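Local coordinates for putative transcriptional regulator protein, LacI family (Rhizobium etli, PDB 3MIZ) that probably binds DNA as a LacI-family transcriptional repressor, with a periplasmic-binding-protein-like core, at residues Pro141-Ala146 / Gly175-Glu180; Val84-Gly89 / Thr95-Cys100; Glu190-Asp195 / Thr199-Gly204; Leu48-Gly53 / Val60-Met65. All coordinates share one frame; numbering follows the deposited sequence.

Contact 1. Residues Pro141-Ala146 / Gly175-Glu180; sequences PILLGA and GPVGAE
Ile-142 and Leu-143 meet Val-177 through methyl groups, and no flat group stacks across the contact. The carboxylate of Glu-180 stands beside the apolar patch without touching segment 141-146. Its OE2 has a hydrogen bond to Asn-140 ND2, while OE1 is only weakly bonded to N-H groups of the type II turn from Pro-176 to Ala-179, at 2.9 Å from Gly-178 N and 3.3 Å from Ala-179 N. Gly-178 suits the third position of that turn, where phi is positive (76°). Asn-140 also links the two segments, its ND2 bonding Gly-175 O and its OD1 accepting from Ile-142 N.

Within the turn, Val-177 projects its branched end toward the other segment. With CG1 trans to the backbone N (chi1 179°), CG2 is left on the side of the partners and meets both of them. Ile-142 CG2 approaches Val-177 CG2 at 3.5 Å, somewhat tight for two methyls, and Leu-143 CD2 reaches the same Val-177 CG2 at 3.8 Å. Beta-branched and leucine side chains suit this small patch at the surface, with Ile-142 exposed and Leu-143 and Val-177 partly so, because they present compact methyls without polar ends.

Tyr-80, from a loop, touches both Leu-143 and Val-177. Leu-143 is the N-cap residue of helix 144-160, so the contact brings the start of that helix against the loop joining strand 167-174 to strand 181-182.

Contact 2. Residues Val84-Gly89 / Thr95-Cys100; sequences VDPESG and TVMINC
Met-97, present as selenomethionine, lies against Val-84 and Pro-86, and these three residues account for most of the surface buried here. From strand 95-97 the Met-97 chain starts toward the loop and stays extended through chi2, then bends at chi3 (72°), which brings CE round to Val-84. There CE lies 3.0 Å from Val-84 O, an unusually short and therefore doubtful approach for a methyl carbon, and 4.4 Å from Val-84 CG1. The selenium sits further back and meets the ring of Pro-86, whose CD is 4.2 Å from Met-97 SE.

Each residue type fits its position. A long, unbranched, flexible chain can bend to pack against both Val-84 and Pro-86. The proline ring is compact and apolar and has no N-H to leave unpaired. Valine adds a branched face, while its backbone pairs with Arg-101. The polar residue between them, Asp-85, turns its CB the other way and is hydrogen-bonded to Thr-104, with a weak bond to Gln-103. On the side of Pro-86, Tyr-76, Glu-59 and Trp-63 add to the packing.

No hydrogen bond crosses between the segments. What joins loop to strand here is apolar packing, the selenoether chain of Met-97 lying against a proline ring and a valine branch, so the contact depends on dispersion and on the fit of their shapes.

Contact 3. Residues Glu190-Asp195 / Thr199-Gly204; sequences EMLKQD and TAIMSG
Ile-201 reaches from strand 200-203 toward Met-191 and Leu-192 on helix 184-192, and its longer branch makes the whole contact. Its CB points at the helix, and chi1 (-69°) sets CG1 trans to the carbonyl carbon. CG1 comes first to the selenium of Met-191, present as selenomethionine, at 4.0 Å. Because chi2 is extended (178°), the chain runs straight on to CD1, which meets both helix residues: 3.8 Å from Met-191 SE and 3.6 Å from Leu-192 CD2, with Leu-192 CG behind at 3.9 Å. A single methyl therefore serves both partners.

The two partners arrive differently. Met-191 and Ile-201 run antiparallel alongside one another, so the selenium rests beside the outer half of the isoleucine branch. Leu-192 comes in at a slant, with its CB directed elsewhere and only its end turned in. Isoleucine suits the strand, where beta-branching is readily accommodated, and provides a long arm; methionine is flexible enough to lie along it, and leucine turns one methyl, CD2, onto CD1. All three are buried, and the atoms that meet are all apolar.

Around them, Met-191 also packs on Ile-137 of strand 134-138, and Leu-192 on Ala-216 of helix 206-217. After strand 167-174 and the short edge strand 181-182, the chain forms helix 184-192 and enters strand 200-203, with 134-138 between 167-174 and 200-203 in the sheet. This is a beta-alpha-beta crossover with an inserted edge strand, built on the repeated connection of the Rossmann-like subdomains in periplasmic-binding-protein and LacI-family cores.

Contact 4. Residues Leu48-Gly53 / Val60-Met65; sequences LIANTG and VEIWKM
Ile-62 on helix 56-68 packs directly onto Ala-50 of strand 46-51, and it is the one residue of 60-65 that touches 48-53. Its CG2 lies 3.7 Å from Ala-50 CB, and its CD1 is 4.0 Å from the same Ala-50 CB. With CG1 trans to the carbonyl carbon (chi1 -70°) and the chain extended beyond it, CD1 is carried on to the backbone, 3.6 Å from Asn-51 O, and to Thr-52 CG2 at 4.0 Å. Thr-52 and Ile-62 meet at about a right angle. Small alanine lets the helix come near, with the CA atoms of Ala-50 and Ile-62 7.1 Å apart, and the branched isoleucine fills the interval. Thr-52 turns its methyl to this apolar side, while its OG1 accepts a hydrogen bond from Gly-54 N.

The loose side is the face with Lys-64, whose charged chain is exposed, and Glu-61, exposed at the edge of the dimer contact. Met-65, present as selenomethionine, is partly exposed and, like Glu-61, packs against Thr-46 of the second subunit. Trp-63 forms a further buried flank, on Val-74 and Tyr-76.

Beneath the tight part, Ile-62 also touches Ile-19 of strand 15-20, and Phe-66 from the same helix adds to the packing on Ala-50. Strand 46-51 pairs with strand 15-20 and is an outermost strand within its own chain; Ile-49 makes backbone hydrogen bonds to the second subunit and packs against its Ile-49. The helix thus lies on the sheet and takes part in the dimer interface.

In the fold
From the N terminus the contacts follow in series as 4, 2, 1 and 3, and none nests in or crosses another. Contact 4 closes the short connection from strand 46-51 to helix 56-68, and contact 2 the loop leading into strand 95-97. Both belong to the four-stranded parallel sheet and touch mainly through Trp-63, which packs on Glu-87, Ser-88 and Thr-95, with Val-60 also on Glu-87. Contact 1 spans a longer excursion, through helix 144-160 and strand 167-174, and contact 3 then closes the tight link from helix 184-192 into strand 200-203 in the second sheet. Contacts 3 and 4 lie on opposite sides of the chain's centre, about 43 Å apart between centres.

Contact 1. Residues Pro141-Ala146 / Gly175-Glu180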
loop_
_atom_site.group_PDB
_atom_site.type_symbol
_atom_site.label_atom_id
_atom_site.label_comp_id
_atom_site.label_asym_id
_atom_site.label_seq_id
_atom_site.Cartn_x
_atom_site.Cartn_y
_atom_site.Cartn_z
ATOM N N PRO A 141 -16.840 -9.943 4.508
ATOM C CA PRO A 141 -18.237 -9.569 4.788
ATOM C C PRO A 141 -18.433 -8.496 5.859
ATOM O O PRO A 141 -19.486 -7.853 5.914
ATOM C CB PRO A 141 -18.880 -10.894 5.192
ATOM C CG PRO A 141 -18.086 -11.900 4.446
ATOM C CD PRO A 141 -16.664 -11.401 4.614
ATOM N N ILE A 142 -17.433 -8.302 6.713
ATOM C CA ILE A 142 -17.539 -7.288 7.758
ATOM C C ILE A 142 -17.519 -5.900 7.126
ATOM O O ILE A 142 -18.018 -4.929 7.697
ATOM C CB ILE A 142 -16.370 -7.394 8.768
ATOM C CG1 ILE A 142 -16.602 -6.426 9.932
ATOM C CG2 ILE A 142 -15.057 -7.063 8.085
ATOM C CD1 ILE A 142 -15.550 -6.515 11.033
ATOM N N LEU A 143 -16.938 -5.819 5.936
ATOM C CA LEU A 143 -16.839 -4.564 5.221
ATOM C C LEU A 143 -18.142 -4.173 4.548
ATOM O O LEU A 143 -18.717 -4.948 3.778
ATOM C CB LEU A 143 -15.726 -4.646 4.174
ATOM C CG LEU A 143 -14.313 -4.786 4.749
ATOM C CD1 LEU A 143 -13.299 -4.882 3.625
ATOM C CD2 LEU A 143 -14.017 -3.578 5.626
ATOM N N LEU A 144 -18.603 -2.964 4.843
ATOM C CA LEU A 144 -19.837 -2.452 4.257
ATOM C C LEU A 144 -19.720 -2.445 2.734
ATOM O O LEU A 144 -20.637 -2.861 2.029
ATOM C CB LEU A 144 -20.108 -1.024 4.738
ATOM C CG LEU A 144 -21.293 -0.363 4.025
ATOM C CD1 LEU A 144 -22.590 -1.062 4.437
ATOM C CD2 LEU A 144 -21.346 1.121 4.359
ATOM N N GLY A 145 -18.590 -1.953 2.242
ATOM C CA GLY A 145 -18.367 -1.897 0.807
ATOM C C GLY A 145 -18.486 -3.257 0.146
ATOM O O GLY A 145 -19.070 -3.379 -0.932
ATOM N N ALA A 146 -17.928 -4.279 0.790
ATOM C CA ALA A 146 -17.973 -5.636 0.251
ATOM C C ALA A 146 -19.406 -6.093 0.041
ATOM O O ALA A 146 -19.744 -6.656 -1.004
ATOM C CB ALA A 146 -17.261 -6.596 1.187
ATOM N N GLY A 175 -12.695 -12.758 9.040
ATOM C CA GLY A 175 -11.872 -12.457 10.192
ATOM C C GLY A 175 -11.608 -10.967 10.301
ATOM O O GLY A 175 -12.235 -10.172 9.593
ATOM N N PRO A 176 -10.686 -10.554 11.182
ATOM C CA PRO A 176 -10.361 -9.135 11.361
ATOM C C PRO A 176 -9.786 -8.535 10.079
ATOM O O PRO A 176 -8.912 -9.126 9.454
ATOM C CB PRO A 176 -9.325 -9.153 12.489
ATOM C CG PRO A 176 -9.638 -10.436 13.236
ATOM C CD PRO A 176 -9.912 -11.392 12.114
ATOM N N VAL A 177 -10.282 -7.364 9.693
ATOM C CA VAL A 177 -9.795 -6.689 8.493
ATOM C C VAL A 177 -8.286 -6.481 8.591
ATOM O O VAL A 177 -7.781 -6.014 9.612
ATOM C CB VAL A 177 -10.477 -5.316 8.310
ATOM C CG1 VAL A 177 -9.934 -4.623 7.070
ATOM C CG2 VAL A 177 -11.984 -5.497 8.192
ATOM N N GLY A 178 -7.570 -6.835 7.528
ATOM C CA GLY A 178 -6.127 -6.677 7.531
ATOM C C GLY A 178 -5.401 -7.729 8.353
ATOM O O GLY A 178 -4.252 -7.535 8.745
ATOM N N ALA A 179 -6.074 -8.845 8.618
ATOM C CA ALA A 179 -5.491 -9.941 9.391
ATOM C C ALA A 179 -6.415 -11.140 9.226
ATOM O O ALA A 179 -6.548 -11.982 10.114
ATOM C CB ALA A 179 -5.393 -9.552 10.859
ATOM N N GLU A 180 -7.043 -11.208 8.061
ATOM C CA GLU A 180 -7.996 -12.254 7.760
ATOM C C GLU A 180 -7.444 -13.639 7.506
ATOM O O GLU A 180 -6.252 -13.840 7.256
ATOM C CB GLU A 180 -8.844 -11.854 6.549
ATOM C CG GLU A 180 -9.674 -10.611 6.770
ATOM C CD GLU A 180 -9.160 -9.417 5.991
ATOM O OE1 GLU A 180 -7.923 -9.253 5.893
ATOM O OE2 GLU A 180 -10.002 -8.640 5.489
#

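Contact 2. Residues Val84-Gly89 / Thr95-Cys100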
loop_
_atom_site.group_PDB
_atom_site.type_symbol
_atom_site.label_atom_id
_atom_site.label_comp_id
_atom_site.label_asym_id
_atom_site.label_seq_id
_atom_site.Cartn_x
_atom_site.Cartn_y
_atom_site.Cartn_z
ATOM N N VAL A 84 -20.235 5.687 10.865
ATOM C CA VAL A 84 -19.803 5.922 12.233
ATOM C C VAL A 84 -19.849 7.386 12.626
ATOM O O VAL A 84 -19.625 8.277 11.797
ATOM C CB VAL A 84 -18.360 5.406 12.444
ATOM C CG1 VAL A 84 -17.424 6.048 11.428
ATOM C CG2 VAL A 84 -17.882 5.718 13.862
ATOM N N ASP A 85 -20.175 7.626 13.893
ATOM C CA ASP A 85 -20.212 8.978 14.433
ATOM C C ASP A 85 -18.843 9.245 15.036
ATOM O O ASP A 85 -18.330 8.437 15.812
ATOM C CB ASP A 85 -21.264 9.097 15.541
ATOM C CG ASP A 85 -22.619 9.521 15.022
ATOM O OD1 ASP A 85 -22.845 9.478 13.791
ATOM O OD2 ASP A 85 -23.470 9.898 15.856
ATOM N N PRO A 86 -18.218 10.375 14.683
ATOM C CA PRO A 86 -16.903 10.613 15.285
ATOM C C PRO A 86 -17.063 10.740 16.804
ATOM O O PRO A 86 -18.116 11.155 17.286
ATOM C CB PRO A 86 -16.457 11.930 14.652
ATOM C CG PRO A 86 -17.170 11.935 13.312
ATOM C CD PRO A 86 -18.546 11.401 13.677
ATOM N N GLU A 87 -16.025 10.361 17.541
ATOM C CA GLU A 87 -16.021 10.458 19.000
ATOM C C GLU A 87 -15.150 11.658 19.377
ATOM O O GLU A 87 -13.977 11.497 19.711
ATOM C CB GLU A 87 -15.439 9.180 19.605
ATOM C CG GLU A 87 -16.390 7.998 19.584
ATOM C CD GLU A 87 -17.539 8.175 20.561
ATOM O OE1 GLU A 87 -17.270 8.209 21.782
ATOM O OE2 GLU A 87 -18.703 8.291 20.111
ATOM N N SER A 88 -15.733 12.853 19.315
ATOM C CA SER A 88 -15.016 14.093 19.612
ATOM C C SER A 88 -15.206 14.662 21.020
ATOM O O SER A 88 -14.733 15.761 21.318
ATOM C CB SER A 88 -15.408 15.162 18.596
ATOM O OG SER A 88 -16.814 15.338 18.574
ATOM N N GLY A 89 -15.891 13.928 21.888
ATOM C CA GLY A 89 -16.106 14.436 23.232
ATOM C C GLY A 89 -16.831 15.768 23.188
ATOM O O GLY A 89 -17.916 15.860 22.618
ATOM N N THR A 95 -15.983 20.054 10.432
ATOM C CA THR A 95 -15.550 18.738 9.979
ATOM C C THR A 95 -16.300 18.203 8.762
ATOM O O THR A 95 -17.503 18.404 8.622
ATOM C CB THR A 95 -15.725 17.715 11.118
ATOM O OG1 THR A 95 -14.931 18.114 12.242
ATOM C CG2 THR A 95 -15.308 16.319 10.674
ATOM N N VAL A 96 -15.570 17.522 7.884
ATOM C CA VAL A 96 -16.161 16.893 6.709
ATOM C C VAL A 96 -15.676 15.445 6.736
ATOM O O VAL A 96 -14.487 15.183 6.927
ATOM C CB VAL A 96 -15.718 17.566 5.393
ATOM C CG1 VAL A 96 -16.188 16.741 4.200
ATOM C CG2 VAL A 96 -16.312 18.968 5.300
HETATM N N MSE A 97 -16.600 14.506 6.586
HETATM C CA MSE A 97 -16.247 13.088 6.595
HETATM C C MSE A 97 -15.986 12.596 5.173
HETATM O O MSE A 97 -16.716 12.943 4.251
HETATM C CB MSE A 97 -17.380 12.274 7.240
HETATM C CG MSE A 97 -17.579 12.604 8.717
HETATM SE SE MSE A 97 -19.116 11.705 9.500
HETATM C CE MSE A 97 -18.399 9.925 9.549
ATOM N N ILE A 98 -14.930 11.803 5.001
ATOM C CA ILE A 98 -14.584 11.273 3.683
ATOM C C ILE A 98 -14.417 9.755 3.727
ATOM O O ILE A 98 -13.634 9.228 4.527
ATOM C CB ILE A 98 -13.273 11.890 3.155
ATOM C CG1 ILE A 98 -13.390 13.425 3.135
ATOM C CG2 ILE A 98 -12.999 11.366 1.731
ATOM C CD1 ILE A 98 -12.043 14.153 2.975
ATOM N N ASN A 99 -15.161 9.076 2.859
ATOM C CA ASN A 99 -15.156 7.613 2.723
ATOM C C ASN A 99 -15.979 6.961 3.828
ATOM O O ASN A 99 -15.868 5.757 4.085
ATOM C CB ASN A 99 -13.726 7.060 2.766
ATOM C CG ASN A 99 -13.604 5.715 2.071
ATOM O OD1 ASN A 99 -12.690 4.937 2.342
ATOM N ND2 ASN A 99 -14.524 5.441 1.161
ATOM N N CYS A 100 -16.803 7.768 4.481
ATOM C CA CYS A 100 -17.637 7.290 5.558
ATOM C C CYS A 100 -18.847 8.201 5.715
ATOM O O CYS A 100 -18.893 9.303 5.163
ATOM C CB CYS A 100 -16.831 7.234 6.866
ATOM S SG CYS A 100 -15.997 8.792 7.329
#

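Contact 3. Residues Glu190-Asp195 / Thr199-Gly204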
loop_
_atom_site.group_PDB
_atom_site.type_symbol
_atom_site.label_atom_id
_atom_site.label_comp_id
_atom_site.label_asym_id
_atom_site.label_seq_id
_atom_site.Cartn_x
_atom_site.Cartn_y
_atom_site.Cartn_z
ATOM N N GLU A 190 -11.470 -24.107 -6.614
ATOM C CA GLU A 190 -12.655 -24.955 -6.528
ATOM C C GLU A 190 -13.694 -24.499 -7.544
ATOM O O GLU A 190 -14.300 -25.315 -8.243
ATOM C CB GLU A 190 -13.245 -24.884 -5.115
ATOM C CG GLU A 190 -14.441 -25.799 -4.867
ATOM C CD GLU A 190 -14.137 -27.263 -5.150
ATOM O OE1 GLU A 190 -13.071 -27.752 -4.711
ATOM O OE2 GLU A 190 -14.971 -27.928 -5.805
HETATM N N MSE A 191 -13.882 -23.184 -7.626
HETATM C CA MSE A 191 -14.846 -22.580 -8.536
HETATM C C MSE A 191 -14.540 -22.869 -10.005
HETATM O O MSE A 191 -15.441 -23.126 -10.806
HETATM C CB MSE A 191 -14.868 -21.064 -8.309
HETATM C CG MSE A 191 -15.890 -20.306 -9.122
HETATM SE SE MSE A 191 -15.807 -18.399 -8.739
HETATM C CE MSE A 191 -16.595 -18.437 -6.967
ATOM N N LEU A 192 -13.261 -22.827 -10.353
ATOM C CA LEU A 192 -12.840 -23.057 -11.731
ATOM C C LEU A 192 -12.775 -24.536 -12.109
ATOM O O LEU A 192 -12.672 -24.881 -13.291
ATOM C CB LEU A 192 -11.481 -22.399 -11.963
ATOM C CG LEU A 192 -11.505 -20.865 -11.996
ATOM C CD1 LEU A 192 -10.089 -20.299 -11.854
ATOM C CD2 LEU A 192 -12.147 -20.407 -13.300
ATOM N N LYS A 193 -12.826 -25.409 -11.110
ATOM C CA LYS A 193 -12.778 -26.840 -11.374
ATOM C C LYS A 193 -14.180 -27.419 -11.490
ATOM O O LYS A 193 -14.349 -28.595 -11.804
ATOM C CB LYS A 193 -11.994 -27.568 -10.280
ATOM C CG LYS A 193 -10.487 -27.366 -10.388
ATOM C CD LYS A 193 -9.713 -28.328 -9.503
ATOM C CE LYS A 193 -9.993 -28.095 -8.029
ATOM N NZ LYS A 193 -9.157 -28.980 -7.167
ATOM N N GLN A 194 -15.181 -26.581 -11.238
ATOM C CA GLN A 194 -16.572 -27.000 -11.332
ATOM C C GLN A 194 -16.836 -27.498 -12.747
ATOM O O GLN A 194 -16.196 -27.053 -13.700
ATOM C CB GLN A 194 -17.510 -25.825 -11.041
ATOM C CG GLN A 194 -17.462 -25.290 -9.623
ATOM C CD GLN A 194 -18.407 -24.120 -9.429
ATOM O OE1 GLN A 194 -18.286 -23.094 -10.095
ATOM N NE2 GLN A 194 -19.358 -24.270 -8.516
ATOM N N ASP A 195 -17.783 -28.421 -12.879
ATOM C CA ASP A 195 -18.131 -28.963 -14.186
ATOM C C ASP A 195 -18.718 -27.855 -15.060
ATOM O O ASP A 195 -18.433 -27.782 -16.254
ATOM C CB ASP A 195 -19.123 -30.117 -14.024
ATOM C CG ASP A 195 -18.501 -31.317 -13.323
ATOM O OD1 ASP A 195 -17.550 -31.908 -13.883
ATOM O OD2 ASP A 195 -18.958 -31.665 -12.211
ATOM N N THR A 199 -17.566 -18.400 -16.961
ATOM C CA THR A 199 -16.760 -17.817 -18.031
ATOM C C THR A 199 -16.138 -16.496 -17.596
ATOM O O THR A 199 -15.207 -16.003 -18.226
ATOM C CB THR A 199 -17.607 -17.575 -19.313
ATOM O OG1 THR A 199 -18.631 -16.610 -19.042
ATOM C CG2 THR A 199 -18.262 -18.875 -19.769
ATOM N N ALA A 200 -16.667 -15.928 -16.515
ATOM C CA ALA A 200 -16.163 -14.677 -15.974
ATOM C C ALA A 200 -16.205 -14.755 -14.452
ATOM O O ALA A 200 -17.100 -15.384 -13.878
ATOM C CB ALA A 200 -17.011 -13.490 -16.466
ATOM N N ILE A 201 -15.220 -14.146 -13.807
ATOM C CA ILE A 201 -15.174 -14.133 -12.345
ATOM C C ILE A 201 -14.907 -12.709 -11.899
ATOM O O ILE A 201 -13.978 -12.048 -12.376
ATOM C CB ILE A 201 -14.067 -15.051 -11.763
ATOM C CG1 ILE A 201 -14.420 -16.520 -12.010
ATOM C CG2 ILE A 201 -13.952 -14.836 -10.231
ATOM C CD1 ILE A 201 -13.369 -17.505 -11.520
HETATM N N MSE A 202 -15.751 -12.231 -11.000
HETATM C CA MSE A 202 -15.602 -10.887 -10.478
HETATM C C MSE A 202 -14.942 -11.038 -9.135
HETATM O O MSE A 202 -15.423 -11.785 -8.283
HETATM C CB MSE A 202 -16.963 -10.212 -10.318
HETATM C CG MSE A 202 -17.633 -9.874 -11.626
HETATM SE SE MSE A 202 -19.225 -8.832 -11.340
HETATM C CE MSE A 202 -18.433 -7.142 -10.913
ATOM N N SER A 203 -13.825 -10.341 -8.961
ATOM C CA SER A 203 -13.080 -10.390 -7.715
ATOM C C SER A 203 -13.573 -9.307 -6.762
ATOM O O SER A 203 -13.802 -8.160 -7.172
ATOM C CB SER A 203 -11.587 -10.190 -8.002
ATOM O OG SER A 203 -10.824 -10.262 -6.811
ATOM N N GLY A 204 -13.724 -9.676 -5.490
ATOM C CA GLY A 204 -14.174 -8.728 -4.483
ATOM C C GLY A 204 -13.445 -7.415 -4.662
ATOM O O GLY A 204 -14.059 -6.350 -4.615
#

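Contact 4. Residues Leu48-Gly53 / Val60-Met65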
loop_
_atom_site.group_PDB
_atom_site.type_symbol
_atom_site.label_atom_id
_atom_site.label_comp_id
_atom_site.label_asym_id
_atom_site.label_seq_id
_atom_site.Cartn_x
_atom_site.Cartn_y
_atom_site.Cartn_z
ATOM N N LEU A 48 -1.957 18.077 8.827
ATOM C CA LEU A 48 -1.405 17.288 9.922
ATOM C C LEU A 48 -2.297 16.063 10.051
ATOM O O LEU A 48 -3.522 16.187 10.126
ATOM C CB LEU A 48 -1.423 18.068 11.235
ATOM C CG LEU A 48 -0.302 19.086 11.453
ATOM C CD1 LEU A 48 -0.505 19.806 12.793
ATOM C CD2 LEU A 48 1.041 18.360 11.435
ATOM N N ILE A 49 -1.682 14.887 10.083
ATOM C CA ILE A 49 -2.422 13.635 10.181
ATOM C C ILE A 49 -2.273 12.940 11.545
ATOM O O ILE A 49 -1.179 12.884 12.101
ATOM C CB ILE A 49 -1.945 12.653 9.083
ATOM C CG1 ILE A 49 -2.053 13.310 7.704
ATOM C CG2 ILE A 49 -2.765 11.375 9.135
ATOM C CD1 ILE A 49 -1.490 12.427 6.577
ATOM N N ALA A 50 -3.385 12.419 12.069
ATOM C CA ALA A 50 -3.396 11.686 13.337
ATOM C C ALA A 50 -4.213 10.409 13.119
ATOM O O ALA A 50 -5.278 10.455 12.517
ATOM C CB ALA A 50 -4.026 12.531 14.441
ATOM N N ASN A 51 -3.710 9.285 13.617
ATOM C CA ASN A 51 -4.371 7.988 13.456
ATOM C C ASN A 51 -4.918 7.489 14.795
ATOM O O ASN A 51 -4.208 7.501 15.794
ATOM C CB ASN A 51 -3.366 6.973 12.895
ATOM C CG ASN A 51 -4.038 5.747 12.282
ATOM O OD1 ASN A 51 -4.901 5.867 11.411
ATOM N ND2 ASN A 51 -3.628 4.561 12.721
ATOM N N THR A 52 -6.172 7.045 14.799
ATOM C CA THR A 52 -6.829 6.552 16.010
ATOM C C THR A 52 -6.578 5.060 16.238
ATOM O O THR A 52 -6.681 4.566 17.365
ATOM C CB THR A 52 -8.361 6.730 15.932
ATOM O OG1 THR A 52 -8.884 5.816 14.960
ATOM C CG2 THR A 52 -8.733 8.146 15.538
ATOM N N GLY A 53 -6.261 4.340 15.166
ATOM C CA GLY A 53 -6.032 2.911 15.292
ATOM C C GLY A 53 -7.342 2.215 15.627
ATOM O O GLY A 53 -7.364 1.043 16.016
ATOM N N VAL A 60 -10.840 10.529 21.094
ATOM C CA VAL A 60 -11.286 11.644 21.913
ATOM C C VAL A 60 -10.105 12.559 22.199
ATOM O O VAL A 60 -10.193 13.780 22.056
ATOM C CB VAL A 60 -11.883 11.149 23.246
ATOM C CG1 VAL A 60 -12.264 12.340 24.126
ATOM C CG2 VAL A 60 -13.105 10.281 22.970
ATOM N N GLU A 61 -9.000 11.947 22.605
ATOM C CA GLU A 61 -7.770 12.661 22.919
ATOM C C GLU A 61 -7.229 13.405 21.694
ATOM O O GLU A 61 -6.668 14.498 21.818
ATOM C CB GLU A 61 -6.735 11.659 23.445
ATOM C CG GLU A 61 -5.300 12.146 23.479
ATOM C CD GLU A 61 -4.363 11.114 24.088
ATOM O OE1 GLU A 61 -4.443 9.930 23.694
ATOM O OE2 GLU A 61 -3.541 11.483 24.959
ATOM N N ILE A 62 -7.399 12.819 20.513
ATOM C CA ILE A 62 -6.913 13.459 19.292
ATOM C C ILE A 62 -7.701 14.717 18.959
ATOM O O ILE A 62 -7.126 15.708 18.518
ATOM C CB ILE A 62 -6.954 12.491 18.096
ATOM C CG1 ILE A 62 -5.876 11.418 18.281
ATOM C CG2 ILE A 62 -6.741 13.260 16.784
ATOM C CD1 ILE A 62 -5.897 10.320 17.244
ATOM N N TRP A 63 -9.014 14.683 19.165
ATOM C CA TRP A 63 -9.835 15.858 18.896
ATOM C C TRP A 63 -9.413 16.980 19.842
ATOM O O TRP A 63 -9.326 18.150 19.450
ATOM C CB TRP A 63 -11.315 15.550 19.113
ATOM C CG TRP A 63 -11.951 14.795 17.988
ATOM C CD1 TRP A 63 -12.161 13.445 17.911
ATOM C CD2 TRP A 63 -12.474 15.354 16.780
ATOM N NE1 TRP A 63 -12.792 13.133 16.722
ATOM C CE2 TRP A 63 -12.997 14.288 16.013
ATOM C CE3 TRP A 63 -12.555 16.659 16.270
ATOM C CZ2 TRP A 63 -13.594 14.484 14.764
ATOM C CZ3 TRP A 63 -13.150 16.855 15.023
ATOM C CH2 TRP A 63 -13.662 15.770 14.286
ATOM N N LYS A 64 -9.162 16.603 21.093
ATOM C CA LYS A 64 -8.740 17.544 22.120
ATOM C C LYS A 64 -7.415 18.166 21.676
ATOM O O LYS A 64 -7.221 19.377 21.774
ATOM C CB LYS A 64 -8.567 16.802 23.448
ATOM C CG LYS A 64 -8.863 17.629 24.677
ATOM C CD LYS A 64 -8.981 16.748 25.917
ATOM C CE LYS A 64 -10.118 15.732 25.794
ATOM N NZ LYS A 64 -11.451 16.381 25.618
HETATM N N MSE A 65 -6.509 17.329 21.185
HETATM C CA MSE A 65 -5.214 17.802 20.706
HETATM C C MSE A 65 -5.377 18.805 19.570
HETATM O O MSE A 65 -4.710 19.842 19.548
HETATM C CB MSE A 65 -4.355 16.629 20.223
HETATM C CG MSE A 65 -3.190 17.047 19.321
HETATM SE SE MSE A 65 -1.917 15.624 19.065
HETATM C CE MSE A 65 -1.059 15.776 20.787
#